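Local coordinates for 5-carboxyvanillate decarboxylase (Sphingomonas paucimobilis, PDB 4L6D), which probably removes a carboxylate group from 5-carboxyvanillate to give vanillate, at a manganese site in an amidohydrolase fold, at residues A6-V11 / Y172-A177; R21-T26 / Q82-E87; V36-V39 / A45-A48; I50-L53 / G58-L61. One frame throughout, in Å; residues are numbered along the deposited sequence.

In the fold
Interaction 1 is the buried core, linking strands 5-11 and 171-174 across the barrel through the manganese; the other three are partly buried and join helices and loops, their centres about 20 Å from the centre of the chain. Interactions 1 and 3 grip the same vanillate, one through the metal and its phenolic oxygen, the other through an arginine at its carboxylate. Interaction 2 is an aromatic and sulfur contact, and Val36 of helix 33-40, which belongs to interaction 3, packs on its Ser24 and Met83. Interaction 4 is a salt bridge between consecutive helices; its Arg60 reaches Ala10 of interaction 1, and Ile50 meets Val39 of interaction 3.

Interaction 1: residues A6-V11 / Y172-A177; sequences ATEEAV and YIHPRA. With MN (manganese (II) ion), chain I; VNL (4-hydroxy-3-methoxybenzoate), chain J.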
loop_
_atom_site.group_PDB
_atom_site.type_symbol
_atom_site.label_atom_id
_atom_site.label_comp_id
_atom_site.label_asym_id
_atom_site.label_seq_id
_atom_site.Cartn_x
_atom_site.Cartn_y
_atom_site.Cartn_z
ATOM N N ALA A 6 1.859 21.682 -13.233
ATOM C CA ALA A 6 1.259 20.865 -12.178
ATOM C C ALA A 6 0.246 19.889 -12.782
ATOM O O ALA A 6 -0.638 20.311 -13.519
ATOM C CB ALA A 6 0.590 21.763 -11.141
ATOM N N THR A 7 0.370 18.600 -12.491
ATOM C CA THR A 7 -0.391 17.603 -13.250
ATOM C C THR A 7 -1.619 16.953 -12.609
ATOM O O THR A 7 -2.245 16.105 -13.255
ATOM C CB THR A 7 0.520 16.468 -13.761
ATOM O OG1 THR A 7 1.233 15.885 -12.656
ATOM C CG2 THR A 7 1.516 17.006 -14.782
ATOM N N GLU A 8 -1.983 17.328 -11.381
ATOM C CA GLU A 8 -3.159 16.716 -10.746
ATOM C C GLU A 8 -4.056 17.782 -10.136
ATOM O O GLU A 8 -4.347 17.764 -8.937
ATOM C CB GLU A 8 -2.776 15.688 -9.672
ATOM C CG GLU A 8 -3.929 14.684 -9.403
ATOM C CD GLU A 8 -3.668 13.776 -8.210
ATOM O OE1 GLU A 8 -2.720 12.957 -8.271
ATOM O OE2 GLU A 8 -4.410 13.876 -7.208
ATOM N N GLU A 9 -4.510 18.704 -10.976
ATOM C CA GLU A 9 -5.118 19.921 -10.478
ATOM C C GLU A 9 -6.604 19.870 -10.747
ATOM O O GLU A 9 -7.045 19.938 -11.886
ATOM C CB GLU A 9 -4.427 21.143 -11.099
ATOM C CG GLU A 9 -2.888 21.002 -11.068
ATOM C CD GLU A 9 -2.384 20.522 -9.712
ATOM O OE1 GLU A 9 -1.545 19.580 -9.664
ATOM O OE2 GLU A 9 -2.852 21.077 -8.691
ATOM N N ALA A 10 -7.361 19.719 -9.669
ATOM C CA ALA A 10 -8.791 19.461 -9.741
ATOM C C ALA A 10 -9.600 20.701 -10.087
ATOM O O ALA A 10 -9.267 21.817 -9.680
ATOM C CB ALA A 10 -9.269 18.890 -8.409
ATOM N N VAL A 11 -10.692 20.476 -10.815
ATOM C CA VAL A 11 -11.629 21.524 -11.187
ATOM C C VAL A 11 -13.030 20.903 -11.178
ATOM O O VAL A 11 -13.166 19.687 -11.192
ATOM C CB VAL A 11 -11.285 22.099 -12.592
ATOM C CG1 VAL A 11 -11.530 21.053 -13.701
ATOM C CG2 VAL A 11 -12.034 23.383 -12.877
ATOM N N TYR A 172 -4.838 9.259 -16.649
ATOM C CA TYR A 172 -4.524 9.473 -15.244
ATOM C C TYR A 172 -5.576 8.730 -14.439
ATOM O O TYR A 172 -6.761 9.054 -14.526
ATOM C CB TYR A 172 -4.577 10.973 -14.936
ATOM C CG TYR A 172 -3.753 11.430 -13.745
ATOM C CD1 TYR A 172 -3.927 10.863 -12.486
ATOM C CD2 TYR A 172 -2.811 12.448 -13.886
ATOM C CE1 TYR A 172 -3.189 11.298 -11.396
ATOM C CE2 TYR A 172 -2.065 12.891 -12.813
ATOM C CZ TYR A 172 -2.249 12.304 -11.574
ATOM O OH TYR A 172 -1.498 12.754 -10.521
ATOM N N ILE A 173 -5.166 7.702 -13.701
ATOM C CA ILE A 173 -6.102 7.036 -12.797
ATOM C C ILE A 173 -5.955 7.663 -11.426
ATOM O O ILE A 173 -5.074 7.290 -10.639
ATOM C CB ILE A 173 -5.926 5.500 -12.749
ATOM C CG1 ILE A 173 -6.110 4.904 -14.149
ATOM C CG2 ILE A 173 -6.960 4.901 -11.807
ATOM C CD1 ILE A 173 -5.892 3.388 -14.213
ATOM N N HIS A 174 -6.821 8.641 -11.177
ATOM C CA HIS A 174 -6.874 9.390 -9.928
ATOM C C HIS A 174 -7.592 8.534 -8.887
ATOM O O HIS A 174 -8.353 7.646 -9.242
ATOM C CB HIS A 174 -7.658 10.675 -10.207
ATOM C CG HIS A 174 -7.672 11.648 -9.071
ATOM N ND1 HIS A 174 -8.564 11.559 -8.022
ATOM C CD2 HIS A 174 -6.900 12.729 -8.819
ATOM C CE1 HIS A 174 -8.341 12.547 -7.176
ATOM N NE2 HIS A 174 -7.335 13.271 -7.634
ATOM N N PRO A 175 -7.360 8.782 -7.591
ATOM C CA PRO A 175 -8.133 8.009 -6.608
ATOM C C PRO A 175 -9.628 8.352 -6.531
ATOM O O PRO A 175 -10.112 9.371 -7.023
ATOM C CB PRO A 175 -7.463 8.363 -5.266
ATOM C CG PRO A 175 -6.089 8.848 -5.649
ATOM C CD PRO A 175 -6.252 9.528 -6.967
ATOM N N ARG A 176 -10.360 7.440 -5.910
ATOM C CA ARG A 176 -11.616 7.767 -5.240
ATOM C C ARG A 176 -11.609 6.898 -3.989
ATOM O O ARG A 176 -10.643 6.182 -3.732
ATOM C CB ARG A 176 -12.840 7.514 -6.136
ATOM C CG ARG A 176 -12.976 6.071 -6.603
ATOM C CD ARG A 176 -14.187 5.863 -7.487
ATOM N NE ARG A 176 -15.442 5.986 -6.756
ATOM C CZ ARG A 176 -16.622 5.639 -7.256
ATOM N NH1 ARG A 176 -16.693 5.174 -8.498
ATOM N NH2 ARG A 176 -17.720 5.770 -6.522
ATOM N N ALA A 177 -12.665 6.966 -3.195
ATOM C CA ALA A 177 -12.701 6.165 -1.981
ATOM C C ALA A 177 -12.730 4.667 -2.304
ATOM O O ALA A 177 -13.258 4.256 -3.349
ATOM C CB ALA A 177 -13.915 6.548 -1.132
HETATM MN MN MN I . -6.251 14.835 -6.532
HETATM C C1 VNL J . -9.052 15.294 -1.375
HETATM C CO1 VNL J . -7.691 15.392 -1.695
HETATM C CO2 VNL J . -10.015 15.010 -2.363
HETATM C CM1 VNL J . -7.261 15.214 -3.023
HETATM C CM2 VNL J . -9.610 14.816 -3.682
HETATM O OM VNL J . -10.472 14.535 -4.710
HETATM C CZ VNL J . -8.189 14.929 -4.024
HETATM C CC VNL J . -9.494 15.529 0.046
HETATM C CV VNL J . -11.883 14.396 -4.455
HETATM O O1 VNL J . -8.716 16.069 0.878
HETATM O O2 VNL J . -10.672 15.234 0.359
HETATM O O3 VNL J . -7.910 15.062 -5.356
HETATM O O HOH W 1 -6.706 16.325 -8.075
#
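The His174 imidazole has Pro175 CD against one face, displaced toward the rim, while Glu8 CG and the vanillate CZ lie in plane at its edge. Glu8 crosses this ring and that of Tyr172 at about a right angle, its carboxylate plane turned 79° from the imidazole and 83° from the phenol. With CG anti to the backbone N (chi1 -158°) and the chain extended beyond it, Glu8 reaches between the two rings and divides its oxygens. OE2 binds manganese at 2.2 Å, and His174 NE2 also binds the metal at 2.2 Å. The 3.0 Å between Glu8 OE2 and His174 NE2 is thus a spacing of two ligands, not a hydrogen bond. On the other oxygen, Tyr172 OH donates to the anti lone pair of Glu8 OE1 over 2.6 Å; Ser272 OG is a further partner of OE1, which helps fix the carboxylate's rotation. In the second shell, Pro175 O accepts from His174 ND1 at 2.9 Å, leaving NE2 to the metal. Vanillate O3 at 2.0 Å, a water and Asp297 complete the manganese site, and the same water donates to Glu8 O. Glutamate and histidine from strands 5-11 and 171-174, together with Asp297, make a mononuclear metal centre at the C-terminal mouth of the barrel of parallel strands, as in the amidohydrolase superfamily.

Interaction 2: residues R21-T26 / Q82-E87; sequences RAHSRT and QMFDAE
His23 of helix 14-23 meets Met83 and Phe84 in the loop leading into helix 86-106, outside the strands of the amidohydrolase barrel. Before it, Arg21 presents its carbonyl to Ser24, whose OG donates to Arg21 O at 2.6 Å. His23 itself carries the contact: CG stands anti to the backbone N (chi1 -159°), sending the imidazole across to the loop. Met83 CB sits over one face near the rim, and Thr26 OG1 covers the opposite face above its centre. The bent end of Met83 brings CE to 4.0 Å from His23 NE2, while SD approaches the ring obliquely, 5.1 Å from its centroid. Phe84 turns its edge toward the face of His23 in an offset edge-to-face pair, the planes 80° apart. Asp28 takes the hydrogen bond of His23 NE2, which helps settle the imidazole's rotation. A type I beta turn runs from His23 to Thr26, with Thr26 N and OG1 both bonded to His23 O. Across the contact, Phe84 also packs on Ala19 and Leu20 of helix 14-23, and Met83 on Met33 and Val36 of helix 33-40. On the same side of the ring as Met83 CB, Met83 O stands above the imidazole plane, 3.5 Å from His23 CE1.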
loop_
_atom_site.group_PDB
_atom_site.type_symbol
_atom_site.label_atom_id
_atom_site.label_comp_id
_atom_site.label_asym_id
_atom_site.label_seq_id
_atom_site.Cartn_x
_atom_site.Cartn_y
_atom_site.Cartn_z
ATOM N N ARG A 21 -24.826 17.533 -5.902
ATOM C CA ARG A 21 -25.727 18.022 -4.854
ATOM C C ARG A 21 -26.958 17.120 -4.738
ATOM O O ARG A 21 -27.329 16.694 -3.643
ATOM C CB ARG A 21 -26.171 19.468 -5.119
ATOM C CG ARG A 21 -25.076 20.520 -4.911
ATOM C CD ARG A 21 -25.696 21.860 -4.484
ATOM N NE ARG A 21 -24.693 22.909 -4.306
ATOM C CZ ARG A 21 -24.424 23.843 -5.213
ATOM N NH1 ARG A 21 -25.086 23.861 -6.362
ATOM N NH2 ARG A 21 -23.495 24.761 -4.973
ATOM N N ALA A 22 -27.582 16.818 -5.875
ATOM C CA ALA A 22 -28.732 15.925 -5.876
ATOM C C ALA A 22 -28.328 14.522 -5.415
ATOM O O ALA A 22 -29.037 13.894 -4.620
ATOM C CB ALA A 22 -29.378 15.874 -7.256
ATOM N N HIS A 23 -27.195 14.028 -5.900
ATOM C CA HIS A 23 -26.759 12.698 -5.508
ATOM C C HIS A 23 -26.521 12.583 -4.002
ATOM O O HIS A 23 -26.767 11.525 -3.404
ATOM C CB HIS A 23 -25.495 12.281 -6.247
ATOM C CG HIS A 23 -25.295 10.803 -6.257
ATOM N ND1 HIS A 23 -25.955 9.981 -7.142
ATOM C CD2 HIS A 23 -24.559 9.993 -5.460
ATOM C CE1 HIS A 23 -25.609 8.726 -6.910
ATOM N NE2 HIS A 23 -24.768 8.706 -5.891
ATOM N N SER A 24 -26.052 13.677 -3.399
ATOM C CA SER A 24 -25.720 13.705 -1.971
ATOM C C SER A 24 -26.911 13.390 -1.071
ATOM O O SER A 24 -26.727 13.015 0.085
ATOM C CB SER A 24 -25.130 15.067 -1.572
ATOM O OG SER A 24 -26.140 16.055 -1.412
ATOM N N ARG A 25 -28.122 13.546 -1.606
ATOM C CA ARG A 25 -29.350 13.335 -0.837
ATOM C C ARG A 25 -29.848 11.895 -0.916
ATOM O O ARG A 25 -30.796 11.526 -0.219
ATOM C CB ARG A 25 -30.451 14.291 -1.317
ATOM C CG ARG A 25 -30.033 15.753 -1.280
ATOM C CD ARG A 25 -31.080 16.678 -1.883
ATOM N NE ARG A 25 -30.562 18.041 -1.927
ATOM C CZ ARG A 25 -30.565 18.813 -3.006
ATOM N NH1 ARG A 25 -31.098 18.374 -4.140
ATOM N NH2 ARG A 25 -30.042 20.032 -2.944
ATOM N N THR A 26 -29.218 11.088 -1.768
ATOM C CA THR A 26 -29.677 9.716 -1.985
ATOM C C THR A 26 -29.093 8.735 -0.975
ATOM O O THR A 26 -28.242 9.100 -0.158
ATOM C CB THR A 26 -29.353 9.211 -3.398
ATOM O OG1 THR A 26 -27.938 9.049 -3.538
ATOM C CG2 THR A 26 -29.875 10.191 -4.448
ATOM N N GLN A 82 -18.638 9.160 -12.284
ATOM C CA GLN A 82 -18.732 7.717 -12.097
ATOM C C GLN A 82 -19.787 7.240 -11.111
ATOM O O GLN A 82 -20.122 6.058 -11.105
ATOM C CB GLN A 82 -17.365 7.151 -11.724
ATOM C CG GLN A 82 -16.369 7.218 -12.867
ATOM C CD GLN A 82 -14.953 7.189 -12.359
ATOM O OE1 GLN A 82 -14.263 8.214 -12.341
ATOM N NE2 GLN A 82 -14.506 6.009 -11.932
ATOM N N MET A 83 -20.320 8.139 -10.286
ATOM C CA MET A 83 -21.359 7.726 -9.339
ATOM C C MET A 83 -22.770 7.702 -9.928
ATOM O O MET A 83 -23.680 7.136 -9.329
ATOM C CB MET A 83 -21.361 8.603 -8.089
ATOM C CG MET A 83 -20.046 8.585 -7.340
ATOM S SD MET A 83 -20.163 9.361 -5.728
ATOM C CE MET A 83 -21.017 8.080 -4.804
ATOM N N PHE A 84 -22.950 8.324 -11.091
ATOM C CA PHE A 84 -24.270 8.471 -11.696
ATOM C C PHE A 84 -24.682 7.230 -12.486
ATOM O O PHE A 84 -23.857 6.369 -12.789
ATOM C CB PHE A 84 -24.285 9.696 -12.622
ATOM C CG PHE A 84 -23.793 10.963 -11.970
ATOM C CD1 PHE A 84 -24.327 11.393 -10.770
ATOM C CD2 PHE A 84 -22.789 11.719 -12.556
ATOM C CE1 PHE A 84 -23.872 12.554 -10.169
ATOM C CE2 PHE A 84 -22.331 12.883 -11.955
ATOM C CZ PHE A 84 -22.876 13.299 -10.758
ATOM N N ASP A 85 -25.958 7.139 -12.844
ATOM C CA ASP A 85 -26.366 6.083 -13.763
ATOM C C ASP A 85 -25.700 6.306 -15.121
ATOM O O ASP A 85 -25.130 7.374 -15.372
ATOM C CB ASP A 85 -27.887 6.004 -13.896
ATOM C CG ASP A 85 -28.503 7.294 -14.398
ATOM O OD1 ASP A 85 -28.180 7.718 -15.524
ATOM O OD2 ASP A 85 -29.338 7.875 -13.674
ATOM N N ALA A 86 -25.760 5.301 -15.986
ATOM C CA ALA A 86 -25.024 5.352 -17.251
ATOM C C ALA A 86 -25.384 6.549 -18.140
ATOM O O ALA A 86 -24.490 7.241 -18.625
ATOM C CB ALA A 86 -25.197 4.046 -18.016
ATOM N N GLU A 87 -26.672 6.802 -18.351
ATOM C CA GLU A 87 -27.065 7.882 -19.251
ATOM C C GLU A 87 -26.682 9.247 -18.692
ATOM O O GLU A 87 -26.228 10.121 -19.421
ATOM C CB GLU A 87 -28.563 7.829 -19.542
ATOM C CG GLU A 87 -29.028 6.494 -20.099
ATOM C CD GLU A 87 -29.591 5.559 -19.028
ATOM O OE1 GLU A 87 -28.895 5.276 -18.019
ATOM O OE2 GLU A 87 -30.746 5.106 -19.203
#

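Interaction 3: residues V36-V39 / A45-A48; sequences VRDV and ARPA. With VNL (4-hydroxy-3-methoxybenzoate), chain J.
Arg46 N donates to Asp38 O over 2.9 Å, approaching 24° out of the carbonyl plane, and Arg46 CD packs against Asp38 CB at 3.9 Å. Beside them, Ala45 CB touches Asp38 OD1 at 3.6 Å, and Arg46 CB rests near Val39 CG2. Three waters bridge the segments: one links Asp38 OD2 to Arg46 NH1, another Asp38 OD1 to Ala45 N, and a third donates to both Val39 O and Arg46 O. Each carboxylate oxygen of Asp38 therefore reaches the loop through water, and OD2 stays 5.3 Å from Arg46 NH1. The loop between helices 33-40 and 49-54 is in this way folded back on the first helix, at the vanillate pocket of the amidohydrolase barrel. Bent at chi3 (77°), the Arg46 chain turns its guanidinium to the vanillate carboxylate, which lies at its edge. NH1 donates to vanillate O2 at 2.8 Å, nearly straight at 170°; the bond from Arg46 NH2 to vanillate O1 is weak at 3.2 Å. Farther out, Tyr300 touches the Arg46 side chain, Met49 and Ile50 of helix 49-54 pack on Val39, and Phe249 of the second subunit covers Ala45 and Arg46.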
loop_
_atom_site.group_PDB
_atom_site.type_symbol
_atom_site.label_atom_id
_atom_site.label_comp_id
_atom_site.label_asym_id
_atom_site.label_seq_id
_atom_site.Cartn_x
_atom_site.Cartn_y
_atom_site.Cartn_z
ATOM N N VAL A 36 -18.738 13.333 -0.775
ATOM C CA VAL A 36 -19.800 13.997 -1.524
ATOM C C VAL A 36 -20.699 14.821 -0.596
ATOM O O VAL A 36 -21.048 15.957 -0.910
ATOM C CB VAL A 36 -20.589 13.005 -2.403
ATOM C CG1 VAL A 36 -21.830 13.658 -2.984
ATOM C CG2 VAL A 36 -19.686 12.484 -3.525
ATOM N N ARG A 37 -21.029 14.281 0.572
ATOM C CA ARG A 37 -21.788 15.060 1.547
ATOM C C ARG A 37 -20.980 16.223 2.128
ATOM O O ARG A 37 -21.534 17.314 2.331
ATOM C CB ARG A 37 -22.340 14.165 2.653
ATOM C CG ARG A 37 -23.443 13.237 2.172
ATOM C CD ARG A 37 -24.092 12.533 3.351
ATOM N NE ARG A 37 -24.547 11.186 3.014
ATOM C CZ ARG A 37 -23.887 10.073 3.325
ATOM N NH1 ARG A 37 -22.737 10.135 3.988
ATOM N NH2 ARG A 37 -24.383 8.893 2.981
ATOM N N ASP A 38 -19.685 16.011 2.376
ATOM C CA ASP A 38 -18.854 17.062 2.959
ATOM C C ASP A 38 -18.709 18.256 2.027
ATOM O O ASP A 38 -18.635 19.396 2.478
ATOM C CB ASP A 38 -17.460 16.536 3.316
ATOM C CG ASP A 38 -17.439 15.761 4.622
ATOM O OD1 ASP A 38 -18.460 15.750 5.342
ATOM O OD2 ASP A 38 -16.383 15.155 4.921
ATOM N N VAL A 39 -18.669 17.995 0.726
ATOM C CA VAL A 39 -18.424 19.056 -0.243
ATOM C C VAL A 39 -19.692 19.522 -0.969
ATOM O O VAL A 39 -19.911 20.723 -1.122
ATOM C CB VAL A 39 -17.349 18.623 -1.270
ATOM C CG1 VAL A 39 -17.238 19.625 -2.436
ATOM C CG2 VAL A 39 -16.008 18.470 -0.579
ATOM N N ALA A 45 -19.704 20.197 5.416
ATOM C CA ALA A 45 -18.620 20.383 6.372
ATOM C C ALA A 45 -17.453 21.143 5.755
ATOM O O ALA A 45 -16.627 21.706 6.469
ATOM C CB ALA A 45 -18.144 19.034 6.886
ATOM N N ARG A 46 -17.377 21.134 4.423
ATOM C CA ARG A 46 -16.293 21.801 3.694
ATOM C C ARG A 46 -16.913 22.770 2.688
ATOM O O ARG A 46 -16.839 22.544 1.471
ATOM C CB ARG A 46 -15.393 20.760 2.994
ATOM C CG ARG A 46 -14.760 19.753 3.982
ATOM C CD ARG A 46 -14.069 18.557 3.301
ATOM N NE ARG A 46 -12.754 18.892 2.746
ATOM C CZ ARG A 46 -11.970 18.031 2.102
ATOM N NH1 ARG A 46 -12.355 16.773 1.920
ATOM N NH2 ARG A 46 -10.792 18.429 1.633
ATOM N N PRO A 47 -17.527 23.859 3.188
ATOM C CA PRO A 47 -18.382 24.705 2.346
ATOM C C PRO A 47 -17.643 25.561 1.307
ATOM O O PRO A 47 -18.274 26.015 0.353
ATOM C CB PRO A 47 -19.087 25.606 3.363
ATOM C CG PRO A 47 -18.119 25.700 4.496
ATOM C CD PRO A 47 -17.461 24.355 4.577
ATOM N N ALA A 48 -16.343 25.774 1.475
ATOM C CA ALA A 48 -15.592 26.614 0.537
ATOM C C ALA A 48 -15.138 25.846 -0.696
ATOM O O ALA A 48 -14.738 26.437 -1.705
ATOM C CB ALA A 48 -14.382 27.229 1.232
HETATM C C1 VNL J . -9.052 15.294 -1.375
HETATM C CO1 VNL J . -7.691 15.392 -1.695
HETATM C CO2 VNL J . -10.015 15.010 -2.363
HETATM C CM1 VNL J . -7.261 15.214 -3.023
HETATM C CM2 VNL J . -9.610 14.816 -3.682
HETATM O OM VNL J . -10.472 14.535 -4.710
HETATM C CZ VNL J . -8.189 14.929 -4.024
HETATM C CC VNL J . -9.494 15.529 0.046
HETATM C CV VNL J . -11.883 14.396 -4.455
HETATM O O1 VNL J . -8.716 16.069 0.878
HETATM O O2 VNL J . -10.672 15.234 0.359
HETATM O O3 VNL J . -7.910 15.062 -5.356
HETATM O O HOH W 2 -14.089 14.975 3.370
HETATM O O HOH W 3 -20.710 17.422 5.737
HETATM O O HOH W 4 -18.279 22.967 -0.892
#

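Interaction 4: residues I50-L53 / G58-L61; sequences IGRL and GERL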
loop_
_atom_site.group_PDB
_atom_site.type_symbol
_atom_site.label_atom_id
_atom_site.label_comp_id
_atom_site.label_asym_id
_atom_site.label_seq_id
_atom_site.Cartn_x
_atom_site.Cartn_y
_atom_site.Cartn_z
ATOM N N ILE A 50 -16.466 23.839 -3.166
ATOM C CA ILE A 50 -17.068 23.985 -4.498
ATOM C C ILE A 50 -16.550 25.231 -5.215
ATOM O O ILE A 50 -16.181 25.172 -6.385
ATOM C CB ILE A 50 -18.609 23.991 -4.453
ATOM C CG1 ILE A 50 -19.123 22.579 -4.173
ATOM C CG2 ILE A 50 -19.195 24.527 -5.767
ATOM C CD1 ILE A 50 -20.581 22.512 -3.841
ATOM N N GLY A 51 -16.499 26.349 -4.501
ATOM C CA GLY A 51 -16.012 27.586 -5.086
ATOM C C GLY A 51 -14.562 27.483 -5.529
ATOM O O GLY A 51 -14.209 27.945 -6.619
ATOM N N ARG A 52 -13.721 26.876 -4.697
ATOM C CA ARG A 52 -12.304 26.753 -5.020
ATOM C C ARG A 52 -12.042 25.804 -6.188
ATOM O O ARG A 52 -11.160 26.050 -7.011
ATOM C CB ARG A 52 -11.509 26.381 -3.765
ATOM C CG ARG A 52 -11.750 27.411 -2.647
ATOM C CD ARG A 52 -10.828 27.254 -1.463
ATOM N NE ARG A 52 -9.440 27.390 -1.873
ATOM C CZ ARG A 52 -8.560 26.404 -1.796
ATOM N NH1 ARG A 52 -8.933 25.234 -1.298
ATOM N NH2 ARG A 52 -7.314 26.589 -2.206
ATOM N N LEU A 53 -12.826 24.735 -6.266
ATOM C CA LEU A 53 -12.751 23.808 -7.392
ATOM C C LEU A 53 -13.230 24.460 -8.686
ATOM O O LEU A 53 -12.663 24.227 -9.764
ATOM C CB LEU A 53 -13.627 22.586 -7.105
ATOM C CG LEU A 53 -13.066 21.599 -6.076
ATOM C CD1 LEU A 53 -14.173 20.678 -5.567
ATOM C CD2 LEU A 53 -11.958 20.767 -6.707
ATOM N N GLY A 58 -9.481 33.135 -11.166
ATOM C CA GLY A 58 -9.425 34.026 -10.015
ATOM C C GLY A 58 -8.307 33.656 -9.048
ATOM O O GLY A 58 -7.132 33.835 -9.375
ATOM N N GLU A 59 -8.671 33.146 -7.872
ATOM C CA GLU A 59 -7.700 32.731 -6.861
ATOM C C GLU A 59 -6.636 31.794 -7.446
ATOM O O GLU A 59 -5.442 31.951 -7.174
ATOM C CB GLU A 59 -8.406 32.054 -5.675
ATOM C CG GLU A 59 -7.465 31.436 -4.621
ATOM C CD GLU A 59 -8.201 30.582 -3.587
ATOM O OE1 GLU A 59 -9.453 30.586 -3.583
ATOM O OE2 GLU A 59 -7.529 29.897 -2.781
ATOM N N ARG A 60 -7.066 30.835 -8.264
ATOM C CA ARG A 60 -6.150 29.818 -8.769
ATOM C C ARG A 60 -5.036 30.451 -9.604
ATOM O O ARG A 60 -3.857 30.162 -9.405
ATOM C CB ARG A 60 -6.902 28.760 -9.584
ATOM C CG ARG A 60 -6.023 27.623 -10.092
ATOM C CD ARG A 60 -6.752 26.779 -11.133
ATOM N NE ARG A 60 -8.012 26.226 -10.636
ATOM C CZ ARG A 60 -8.213 24.950 -10.317
ATOM N NH1 ARG A 60 -7.240 24.042 -10.442
ATOM N NH2 ARG A 60 -9.409 24.575 -9.880
ATOM N N LEU A 61 -5.410 31.309 -10.543
ATOM C CA LEU A 61 -4.406 31.955 -11.383
ATOM C C LEU A 61 -3.536 32.926 -10.570
ATOM O O LEU A 61 -2.330 33.026 -10.806
ATOM C CB LEU A 61 -5.081 32.676 -12.547
ATOM C CG LEU A 61 -4.185 33.150 -13.685
ATOM C CD1 LEU A 61 -3.376 32.004 -14.283
ATOM C CD2 LEU A 61 -5.056 33.806 -14.750
#
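Arg52 and Glu59 are brought together by a bend in one chain and full extension in the other: Arg52 turns at chi3 (60°), while Glu59 has CG anti to the backbone N (chi1 174°) and runs straight on toward helix 49-54. Their flat ends are tilted 35° from each other, with the Glu59 carboxylate at the guanidinium edge. Arg52 NE lies 3.3 Å from Glu59 OE2, a salt bridge made on the syn side of the oxygen though somewhat out of the carboxylate plane. A second, weak bond runs from Arg52 NH2 to the same OE2 at 3.4 Å. Arg60 also bends at chi3 and extends toward the carbonyls of helix 49-54, its NH2 3.3 Å from Leu53 O. The firm partner of Arg60 NH2 is Ala10 O on strand 5-11, and Arg52 NH1 donates to Pro299 O. Through these two arginines the turn between helices 49-54 and 59-67 is tied both to the barrel strand and to the loop holding Pro299. Gly58 occupies the N-cap of helix 59-67, and Asp55 bonds Gly58 N and Arg60 N. With two long bonds converging on one oxygen of an exposed glutamate, the salt bridge is probably weak, and Arg52 has Pro299 O as a second partner, while Arg60 bonds Ala10 O.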